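Putative thioesterase II (Thermobifida fusca, PDB 3BBJ) is a putative thioesterase II of the HotDog clan that probably hydrolyses the thioester bond of acyl-CoA or related acyl thioesters. Local coordinates at residues 41-46 / 101-106; 59-65 / 217-223. All coordinates share one frame; numbering follows the deposited sequence.

Contact 1 of 2, residues 41-46 / 101-106; sequences LMTVLQ and ILTGTL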
ATOM      1  N   LEU A  41       6.232  -5.386 -15.449  1.00 47.91           N
ATOM      2  CA  LEU A  41       5.276  -6.478 -15.286  1.00 48.20           C
ATOM      3  C   LEU A  41       3.938  -5.948 -14.755  1.00 49.13           C
ATOM      4  O   LEU A  41       2.871  -6.508 -15.045  1.00 48.20           O
ATOM      5  CB  LEU A  41       5.819  -7.538 -14.333  1.00 48.52           C
ATOM      6  CG  LEU A  41       7.223  -8.112 -14.572  1.00 48.58           C
ATOM      7  CD1 LEU A  41       7.474  -9.173 -13.543  1.00 47.21           C
ATOM      8  CD2 LEU A  41       7.411  -8.700 -15.982  1.00 42.73           C
HETATM    9  N   MSE A  42       3.999  -4.864 -13.972  1.00 48.87           N
HETATM   10  CA  MSE A  42       2.782  -4.200 -13.499  1.00 47.51           C
HETATM   11  C   MSE A  42       1.983  -3.571 -14.644  1.00 47.79           C
HETATM   12  O   MSE A  42       0.760  -3.689 -14.695  1.00 46.87           O
HETATM   13  CB  MSE A  42       3.121  -3.165 -12.430  1.00 46.40           C
HETATM   14  CG  MSE A  42       3.343  -3.820 -11.036  1.00 51.13           C
HETATM   15 SE   MSE A  42       4.231  -2.713  -9.714  0.75 43.00          SE
HETATM   16  CE  MSE A  42       3.390  -1.017 -10.129  1.00 55.67           C
ATOM     17  N   THR A  43       2.700  -2.934 -15.559  1.00 48.56           N
ATOM     18  CA  THR A  43       2.144  -2.239 -16.705  1.00 48.72           C
ATOM     19  C   THR A  43       1.323  -3.192 -17.568  1.00 49.46           C
ATOM     20  O   THR A  43       0.219  -2.866 -18.024  1.00 49.95           O
ATOM     21  CB  THR A  43       3.300  -1.615 -17.543  1.00 50.31           C
ATOM     22  OG1 THR A  43       3.885  -0.517 -16.816  1.00 49.92           O
ATOM     23  CG2 THR A  43       2.803  -1.121 -18.868  1.00 51.37           C
ATOM     24  N   VAL A  44       1.886  -4.375 -17.771  1.00 50.07           N
ATOM     25  CA  VAL A  44       1.255  -5.436 -18.550  1.00 48.85           C
ATOM     26  C   VAL A  44       0.023  -5.979 -17.826  1.00 48.36           C
ATOM     27  O   VAL A  44      -1.022  -6.203 -18.449  1.00 49.98           O
ATOM     28  CB  VAL A  44       2.271  -6.570 -18.834  1.00 49.21           C
ATOM     29  CG1 VAL A  44       1.562  -7.877 -19.162  1.00 53.21           C
ATOM     30  CG2 VAL A  44       3.218  -6.164 -19.966  1.00 47.96           C
ATOM     31  N   LEU A  45       0.136  -6.192 -16.519  1.00 48.34           N
ATOM     32  CA  LEU A  45      -0.987  -6.684 -15.747  1.00 47.62           C
ATOM     33  C   LEU A  45      -2.071  -5.620 -15.678  1.00 47.30           C
ATOM     34  O   LEU A  45      -3.256  -5.941 -15.760  1.00 48.33           O
ATOM     35  CB  LEU A  45      -0.565  -7.093 -14.338  1.00 48.58           C
ATOM     36  CG  LEU A  45       0.267  -8.363 -14.135  1.00 49.65           C
ATOM     37  CD1 LEU A  45       0.296  -8.676 -12.623  1.00 45.89           C
ATOM     38  CD2 LEU A  45      -0.282  -9.561 -14.928  1.00 48.48           C
ATOM     39  N   GLN A  46      -1.680  -4.352 -15.562  1.00 46.47           N
ATOM     40  CA  GLN A  46      -2.673  -3.281 -15.538  1.00 46.04           C
ATOM     41  C   GLN A  46      -3.526  -3.331 -16.788  1.00 46.42           C
ATOM     42  O   GLN A  46      -4.744  -3.127 -16.705  1.00 47.22           O
ATOM     43  CB  GLN A  46      -2.023  -1.893 -15.389  1.00 46.17           C
ATOM     44  CG  GLN A  46      -3.037  -0.728 -15.401  1.00 42.59           C
ATOM     45  CD  GLN A  46      -2.404   0.626 -15.089  1.00 47.71           C
ATOM     46  OE1 GLN A  46      -1.909   0.850 -13.989  1.00 46.27           O
ATOM     47  NE2 GLN A  46      -2.447   1.547 -16.058  1.00 48.04           N
ATOM     48  N   ILE A 101       4.370 -15.672 -11.412  1.00 54.01           N
ATOM     49  CA  ILE A 101       5.397 -14.659 -11.238  1.00 52.19           C
ATOM     50  C   ILE A 101       4.941 -13.602 -10.213  1.00 52.18           C
ATOM     51  O   ILE A 101       5.620 -13.326  -9.209  1.00 50.45           O
ATOM     52  CB  ILE A 101       5.675 -13.978 -12.607  1.00 51.60           C
ATOM     53  CG1 ILE A 101       6.053 -15.031 -13.670  1.00 50.74           C
ATOM     54  CG2 ILE A 101       6.726 -12.854 -12.489  1.00 50.02           C
ATOM     55  CD1 ILE A 101       7.291 -15.875 -13.359  1.00 51.12           C
ATOM     56  N   LEU A 102       3.744 -13.082 -10.471  1.00 52.71           N
ATOM     57  CA  LEU A 102       3.224 -11.901  -9.836  1.00 51.38           C
ATOM     58  C   LEU A 102       1.711 -11.905  -9.911  1.00 51.04           C
ATOM     59  O   LEU A 102       1.149 -12.323 -10.916  1.00 51.05           O
ATOM     60  CB  LEU A 102       3.729 -10.702 -10.648  1.00 53.85           C
ATOM     61  CG  LEU A 102       3.305  -9.283 -10.262  1.00 53.53           C
ATOM     62  CD1 LEU A 102       3.826  -8.967  -8.860  1.00 54.55           C
ATOM     63  CD2 LEU A 102       3.840  -8.320 -11.282  1.00 50.13           C
ATOM     64  N   THR A 103       1.057 -11.437  -8.847  1.00 50.99           N
ATOM     65  CA  THR A 103      -0.391 -11.225  -8.864  1.00 49.55           C
ATOM     66  C   THR A 103      -0.729  -9.803  -8.419  1.00 48.64           C
ATOM     67  O   THR A 103      -0.108  -9.261  -7.518  1.00 47.86           O
ATOM     68  CB  THR A 103      -1.161 -12.227  -8.005  1.00 48.20           C
ATOM     69  OG1 THR A 103      -2.565 -12.012  -8.195  1.00 54.95           O
ATOM     70  CG2 THR A 103      -0.831 -12.074  -6.542  1.00 46.14           C
ATOM     71  N   GLY A 104      -1.704  -9.210  -9.107  1.00 47.79           N
ATOM     72  CA  GLY A 104      -2.210  -7.889  -8.792  1.00 47.64           C
ATOM     73  C   GLY A 104      -3.723  -7.907  -8.620  1.00 48.14           C
ATOM     74  O   GLY A 104      -4.406  -8.747  -9.207  1.00 48.78           O
ATOM     75  N   THR A 105      -4.237  -7.040  -7.743  1.00 47.31           N
ATOM     76  CA  THR A 105      -5.674  -6.820  -7.636  1.00 45.14           C
ATOM     77  C   THR A 105      -5.817  -5.320  -7.811  1.00 45.20           C
ATOM     78  O   THR A 105      -5.058  -4.554  -7.244  1.00 45.29           O
ATOM     79  CB  THR A 105      -6.257  -7.347  -6.326  1.00 46.41           C
ATOM     80  OG1 THR A 105      -5.893  -8.727  -6.193  1.00 46.56           O
ATOM     81  CG2 THR A 105      -7.800  -7.220  -6.312  1.00 37.51           C
ATOM     82  N   LEU A 106      -6.722  -4.921  -8.688  1.00 45.74           N
ATOM     83  CA  LEU A 106      -6.859  -3.534  -9.062  1.00 45.60           C
ATOM     84  C   LEU A 106      -8.281  -3.073  -8.903  1.00 45.33           C
ATOM     85  O   LEU A 106      -9.206  -3.673  -9.466  1.00 46.65           O
ATOM     86  CB  LEU A 106      -6.399  -3.299 -10.522  1.00 46.39           C
ATOM     87  CG  LEU A 106      -4.904  -3.476 -10.861  1.00 44.55           C
ATOM     88  CD1 LEU A 106      -4.527  -4.948 -10.976  1.00 46.57           C
ATOM     89  CD2 LEU A 106      -4.538  -2.755 -12.137  1.00 45.62           C
TER
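L102 reaches up from the strand into the angle between L41 and L45, which sit one helical turn apart, and shows how a helix can be seated on a sheet largely by leucine methyls. Its CD2 meets L41 CB at 3.7 Å, and the same methyl lies 3.8 Å from L45 CD1. Because CG stands anti to the backbone N (chi1 178°), the branch is carried off the strand and up to the helix. L45 CD1 touches L102 CG as well, then passes on over the strand backbone to within 4.1 Å of G104 N, where no side chain intervenes. At one end L41 CD1 rests on I101 CG2 at 3.9 Å, the two side chains crossing at about a right angle. At the other, L106 CD2 packs under Q46, nearest its CA at 3.9 Å, and so meets the root of that side chain rather than its amide. The segments belong to helix 38-51 and strand 99-109, and their pairing is that of the HotDog fold, a long helix wrapped by an antiparallel sheet; the local axes come within 9.3 Å at an angle of 50°. No hydrogen bond joins helix to strand here. The Q46 chain runs extended away from L106, and its NE2 is bonded to L192 O. Farther out, T92 and L94 of strand 88-96 pack on L45, while F65 and Y63 of strand 57-65 flank L102 and L106 respectively. T103 and T105, on the opposite face of the strand, pack on L81 and H64 of the second subunit.

Contact 2 of 2, residues 59-65 / 217-223; sequences VSSSYHF and TVELTWH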
ATOM      1  N   VAL A  59      -7.363   2.712 -10.053  1.00 49.18           N
ATOM      2  CA  VAL A  59      -7.323   3.680  -8.948  1.00 49.35           C
ATOM      3  C   VAL A  59      -6.542   3.188  -7.734  1.00 48.24           C
ATOM      4  O   VAL A  59      -5.849   3.988  -7.092  1.00 46.26           O
ATOM      5  CB  VAL A  59      -8.738   4.179  -8.588  1.00 49.91           C
ATOM      6  CG1 VAL A  59      -8.722   4.971  -7.301  1.00 50.29           C
ATOM      7  CG2 VAL A  59      -9.265   5.053  -9.755  1.00 51.06           C
ATOM      8  N   SER A  60      -6.655   1.894  -7.415  1.00 47.47           N
ATOM      9  CA  SER A  60      -5.767   1.273  -6.421  1.00 49.21           C
ATOM     10  C   SER A  60      -5.334  -0.073  -6.946  1.00 48.18           C
ATOM     11  O   SER A  60      -6.168  -0.899  -7.298  1.00 47.87           O
ATOM     12  CB  SER A  60      -6.429   1.085  -5.055  1.00 48.97           C
ATOM     13  OG  SER A  60      -7.032   2.285  -4.623  1.00 56.07           O
ATOM     14  N   SER A  61      -4.019  -0.286  -6.962  1.00 47.15           N
ATOM     15  CA  SER A  61      -3.435  -1.511  -7.460  1.00 45.84           C
ATOM     16  C   SER A  61      -2.440  -2.063  -6.435  1.00 45.24           C
ATOM     17  O   SER A  61      -1.482  -1.386  -6.080  1.00 45.67           O
ATOM     18  CB  SER A  61      -2.733  -1.222  -8.788  1.00 46.01           C
ATOM     19  OG  SER A  61      -3.592  -0.531  -9.692  1.00 45.40           O
ATOM     20  N   SER A  62      -2.688  -3.289  -5.974  1.00 44.20           N
ATOM     21  CA  SER A  62      -1.805  -4.013  -5.053  1.00 43.47           C
ATOM     22  C   SER A  62      -1.245  -5.249  -5.729  1.00 44.62           C
ATOM     23  O   SER A  62      -2.000  -6.106  -6.227  1.00 44.86           O
ATOM     24  CB  SER A  62      -2.553  -4.455  -3.804  1.00 41.48           C
ATOM     25  OG  SER A  62      -3.850  -4.902  -4.137  1.00 43.17           O
ATOM     26  N   TYR A  63       0.081  -5.351  -5.709  1.00 43.58           N
ATOM     27  CA  TYR A  63       0.776  -6.424  -6.376  1.00 43.10           C
ATOM     28  C   TYR A  63       1.670  -7.186  -5.401  1.00 43.97           C
ATOM     29  O   TYR A  63       2.427  -6.587  -4.616  1.00 42.11           O
ATOM     30  CB  TYR A  63       1.647  -5.855  -7.493  1.00 44.12           C
ATOM     31  CG  TYR A  63       0.927  -5.127  -8.615  1.00 42.91           C
ATOM     32  CD1 TYR A  63       0.458  -5.828  -9.721  1.00 41.41           C
ATOM     33  CD2 TYR A  63       0.793  -3.736  -8.613  1.00 42.34           C
ATOM     34  CE1 TYR A  63      -0.176  -5.199 -10.752  1.00 42.69           C
ATOM     35  CE2 TYR A  63       0.169  -3.080  -9.669  1.00 44.92           C
ATOM     36  CZ  TYR A  63      -0.330  -3.832 -10.733  1.00 46.24           C
ATOM     37  OH  TYR A  63      -0.959  -3.237 -11.800  1.00 45.88           O
ATOM     38  N   HIS A  64       1.599  -8.514  -5.486  1.00 45.21           N
ATOM     39  CA  HIS A  64       2.471  -9.405  -4.711  1.00 44.77           C
ATOM     40  C   HIS A  64       3.367 -10.170  -5.666  1.00 44.94           C
ATOM     41  O   HIS A  64       2.863 -10.803  -6.581  1.00 44.41           O
ATOM     42  CB  HIS A  64       1.633 -10.335  -3.848  1.00 41.96           C
ATOM     43  CG  HIS A  64       1.058  -9.648  -2.651  1.00 44.07           C
ATOM     44  ND1 HIS A  64       1.587  -9.792  -1.389  1.00 34.34           N
ATOM     45  CD2 HIS A  64       0.049  -8.749  -2.536  1.00 41.36           C
ATOM     46  CE1 HIS A  64       0.884  -9.061  -0.541  1.00 40.44           C
ATOM     47  NE2 HIS A  64      -0.045  -8.408  -1.213  1.00 38.39           N
ATOM     48  N   PHE A  65       4.684 -10.082  -5.457  1.00 46.17           N
ATOM     49  CA  PHE A  65       5.698 -10.652  -6.360  1.00 46.34           C
ATOM     50  C   PHE A  65       6.173 -11.961  -5.806  1.00 47.93           C
ATOM     51  O   PHE A  65       6.664 -12.008  -4.688  1.00 50.11           O
ATOM     52  CB  PHE A  65       6.903  -9.707  -6.502  1.00 46.58           C
ATOM     53  CG  PHE A  65       6.572  -8.428  -7.190  1.00 47.26           C
ATOM     54  CD1 PHE A  65       5.983  -7.389  -6.499  1.00 43.51           C
ATOM     55  CD2 PHE A  65       6.818  -8.270  -8.553  1.00 50.35           C
ATOM     56  CE1 PHE A  65       5.626  -6.203  -7.165  1.00 49.58           C
ATOM     57  CE2 PHE A  65       6.483  -7.084  -9.210  1.00 50.36           C
ATOM     58  CZ  PHE A  65       5.886  -6.056  -8.520  1.00 46.16           C
ATOM     59  N   THR A 217      11.204  -6.800  -4.996  1.00 47.89           N
ATOM     60  CA  THR A 217       9.994  -6.291  -4.364  1.00 45.09           C
ATOM     61  C   THR A 217       9.193  -7.445  -3.833  1.00 43.98           C
ATOM     62  O   THR A 217       9.070  -8.478  -4.480  1.00 44.23           O
ATOM     63  CB  THR A 217       9.106  -5.515  -5.346  1.00 44.48           C
ATOM     64  OG1 THR A 217       9.888  -4.501  -5.963  1.00 37.62           O
ATOM     65  CG2 THR A 217       7.935  -4.866  -4.626  1.00 39.22           C
ATOM     66  N   VAL A 218       8.655  -7.263  -2.632  1.00 44.54           N
ATOM     67  CA  VAL A 218       7.769  -8.245  -2.053  1.00 43.00           C
ATOM     68  C   VAL A 218       6.329  -7.805  -2.313  1.00 43.21           C
ATOM     69  O   VAL A 218       5.511  -8.617  -2.752  1.00 43.87           O
ATOM     70  CB  VAL A 218       8.041  -8.446  -0.570  1.00 42.88           C
ATOM     71  CG1 VAL A 218       6.935  -9.289   0.032  1.00 41.25           C
ATOM     72  CG2 VAL A 218       9.411  -9.095  -0.384  1.00 39.46           C
ATOM     73  N   GLU A 219       6.036  -6.520  -2.058  1.00 42.53           N
ATOM     74  CA  GLU A 219       4.696  -5.978  -2.232  1.00 40.09           C
ATOM     75  C   GLU A 219       4.773  -4.532  -2.682  1.00 40.21           C
ATOM     76  O   GLU A 219       5.596  -3.795  -2.209  1.00 41.26           O
ATOM     77  CB  GLU A 219       3.903  -6.089  -0.911  1.00 42.35           C
ATOM     78  CG  GLU A 219       2.343  -5.932  -1.034  1.00 43.72           C
ATOM     79  CD  GLU A 219       1.858  -4.512  -1.246  1.00 46.16           C
ATOM     80  OE1 GLU A 219       2.464  -3.560  -0.715  1.00 45.27           O
ATOM     81  OE2 GLU A 219       0.832  -4.349  -1.943  1.00 51.07           O
ATOM     82  N   LEU A 220       3.925  -4.137  -3.630  1.00 41.52           N
ATOM     83  CA  LEU A 220       3.773  -2.734  -4.013  1.00 40.83           C
ATOM     84  C   LEU A 220       2.296  -2.469  -4.212  1.00 41.38           C
ATOM     85  O   LEU A 220       1.609  -3.221  -4.917  1.00 41.59           O
ATOM     86  CB  LEU A 220       4.561  -2.399  -5.294  1.00 41.92           C
ATOM     87  CG  LEU A 220       4.494  -0.972  -5.866  1.00 39.38           C
ATOM     88  CD1 LEU A 220       5.635  -0.700  -6.838  1.00 35.58           C
ATOM     89  CD2 LEU A 220       3.160  -0.688  -6.552  1.00 36.20           C
ATOM     90  N   THR A 221       1.813  -1.421  -3.547  1.00 40.95           N
ATOM     91  CA  THR A 221       0.494  -0.873  -3.751  1.00 40.43           C
ATOM     92  C   THR A 221       0.648   0.598  -4.135  1.00 41.73           C
ATOM     93  O   THR A 221       1.404   1.331  -3.505  1.00 41.95           O
ATOM     94  CB  THR A 221      -0.371  -0.912  -2.505  1.00 41.08           C
ATOM     95  OG1 THR A 221      -0.630  -2.271  -2.136  1.00 42.69           O
ATOM     96  CG2 THR A 221      -1.703  -0.203  -2.781  1.00 38.53           C
ATOM     97  N   TRP A 222      -0.059   1.013  -5.178  1.00 42.31           N
ATOM     98  CA  TRP A 222      -0.019   2.396  -5.618  1.00 43.71           C
ATOM     99  C   TRP A 222      -1.417   2.917  -6.021  1.00 43.62           C
ATOM    100  O   TRP A 222      -2.281   2.177  -6.469  1.00 44.35           O
ATOM    101  CB  TRP A 222       1.026   2.590  -6.728  1.00 43.40           C
ATOM    102  CG  TRP A 222       0.554   2.234  -8.082  1.00 42.12           C
ATOM    103  CD1 TRP A 222       0.631   1.019  -8.675  1.00 44.37           C
ATOM    104  CD2 TRP A 222      -0.064   3.107  -9.032  1.00 44.28           C
ATOM    105  NE1 TRP A 222       0.097   1.068  -9.932  1.00 43.60           N
ATOM    106  CE2 TRP A 222      -0.354   2.336 -10.175  1.00 45.26           C
ATOM    107  CE3 TRP A 222      -0.413   4.460  -9.024  1.00 41.44           C
ATOM    108  CZ2 TRP A 222      -0.972   2.872 -11.305  1.00 44.93           C
ATOM    109  CZ3 TRP A 222      -1.025   4.992 -10.136  1.00 44.42           C
ATOM    110  CH2 TRP A 222      -1.293   4.202 -11.270  1.00 46.00           C
ATOM    111  N   HIS A 223      -1.625   4.203  -5.816  1.00 45.73           N
ATOM    112  CA  HIS A 223      -2.924   4.813  -6.044  1.00 46.15           C
ATOM    113  C   HIS A 223      -2.855   5.951  -7.063  1.00 45.69           C
ATOM    114  O   HIS A 223      -1.964   6.800  -6.995  1.00 47.47           O
ATOM    115  CB  HIS A 223      -3.453   5.366  -4.717  1.00 46.28           C
ATOM    116  CG  HIS A 223      -3.506   4.356  -3.619  1.00 45.35           C
ATOM    117  ND1 HIS A 223      -4.336   3.259  -3.661  1.00 52.15           N
ATOM    118  CD2 HIS A 223      -2.863   4.291  -2.432  1.00 48.84           C
ATOM    119  CE1 HIS A 223      -4.193   2.554  -2.555  1.00 53.85           C
ATOM    120  NE2 HIS A 223      -3.301   3.156  -1.792  1.00 51.90           N
TER
HETATM  121  O   HOH W   1      -1.531  -0.701 -11.892  1.00 33.77           O
HETATM  122  O   HOH W   2      -3.562   1.892  -9.135  1.00 39.73           O
HETATM  123  O   HOH W   3       3.849 -11.306  -1.462  1.00 55.79           O
HETATM  124  O   HOH W   4       9.198 -11.304  -4.169  1.00 46.37           O
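E219 and H64 meet because the glutamate starts out with CG anti to its own nitrogen (chi1 -163°), which sets CG over one face of the imidazole, 3.6 Å from the ring centroid in a CH-pi contact. The bend at chi2 (-75°) sends OE2 along its own strand toward T221, where its syn lone pair accepts a short 2.5 Å bond from T221 OG1. W222, with CG between its backbone N and carbonyl carbon (chi1 83°), lies alongside Y63 and brings NE1 to 3.8 Å from S61 CB. Two antiparallel strands pair through their backbones while their side chains sort by face. S61 with W222 and Y63 with L220 are hydrogen-bonded pairs, Y63 N reaching L220 O at 2.7 Å. As strand 57-65 belongs to the N-terminal and strand 217-224 to the C-terminal thioesterase domain, this is the seam expected of a double-HotDog chain. On the helix-facing side, a water joins S61 OG, Y63 OH and W222 NE1, accepting from the indole at 3.1 Å; M42 of helix 38-51 packs on Y63, L220 and W222. The face with E219 is the dimer face: S60 OG donates to H223 ND1 at 3.0 Å, while H64 NE2 and T221 OG1 bond S62 OG and T221 OG1 of the second subunit. An alanine in place of E219 would probably remove the CH-pi cover from that side of H64 and leave T221 OG1 without its carboxylate acceptor. Where the chain turns a corner at V218, T217 CB lies over the F65 ring, and a water bridges F65 O and T217 O.

Both contacts are buried, their centres about 8 Å apart, and they share one sheet: strand 99-109 of contact 1 neighbours strand 57-65 of contact 2, with T103 O probably accepting from H64 N and T105 N probably donating to S62 O. Contact 1 lies across the face of the sheet, seating a helix on it almost wholly by aliphatic packing, with no hydrogen bond between its segments. Contact 2 works within the sheet, adding backbone bonds, waters and polar side chains, and joins the two thioesterase domains where contact 1 stays inside the first. Helix 38-51 reaches both. The threonines of 101-106 touch the second subunit by packing, whereas 59-65 / 217-223 also bonds to it.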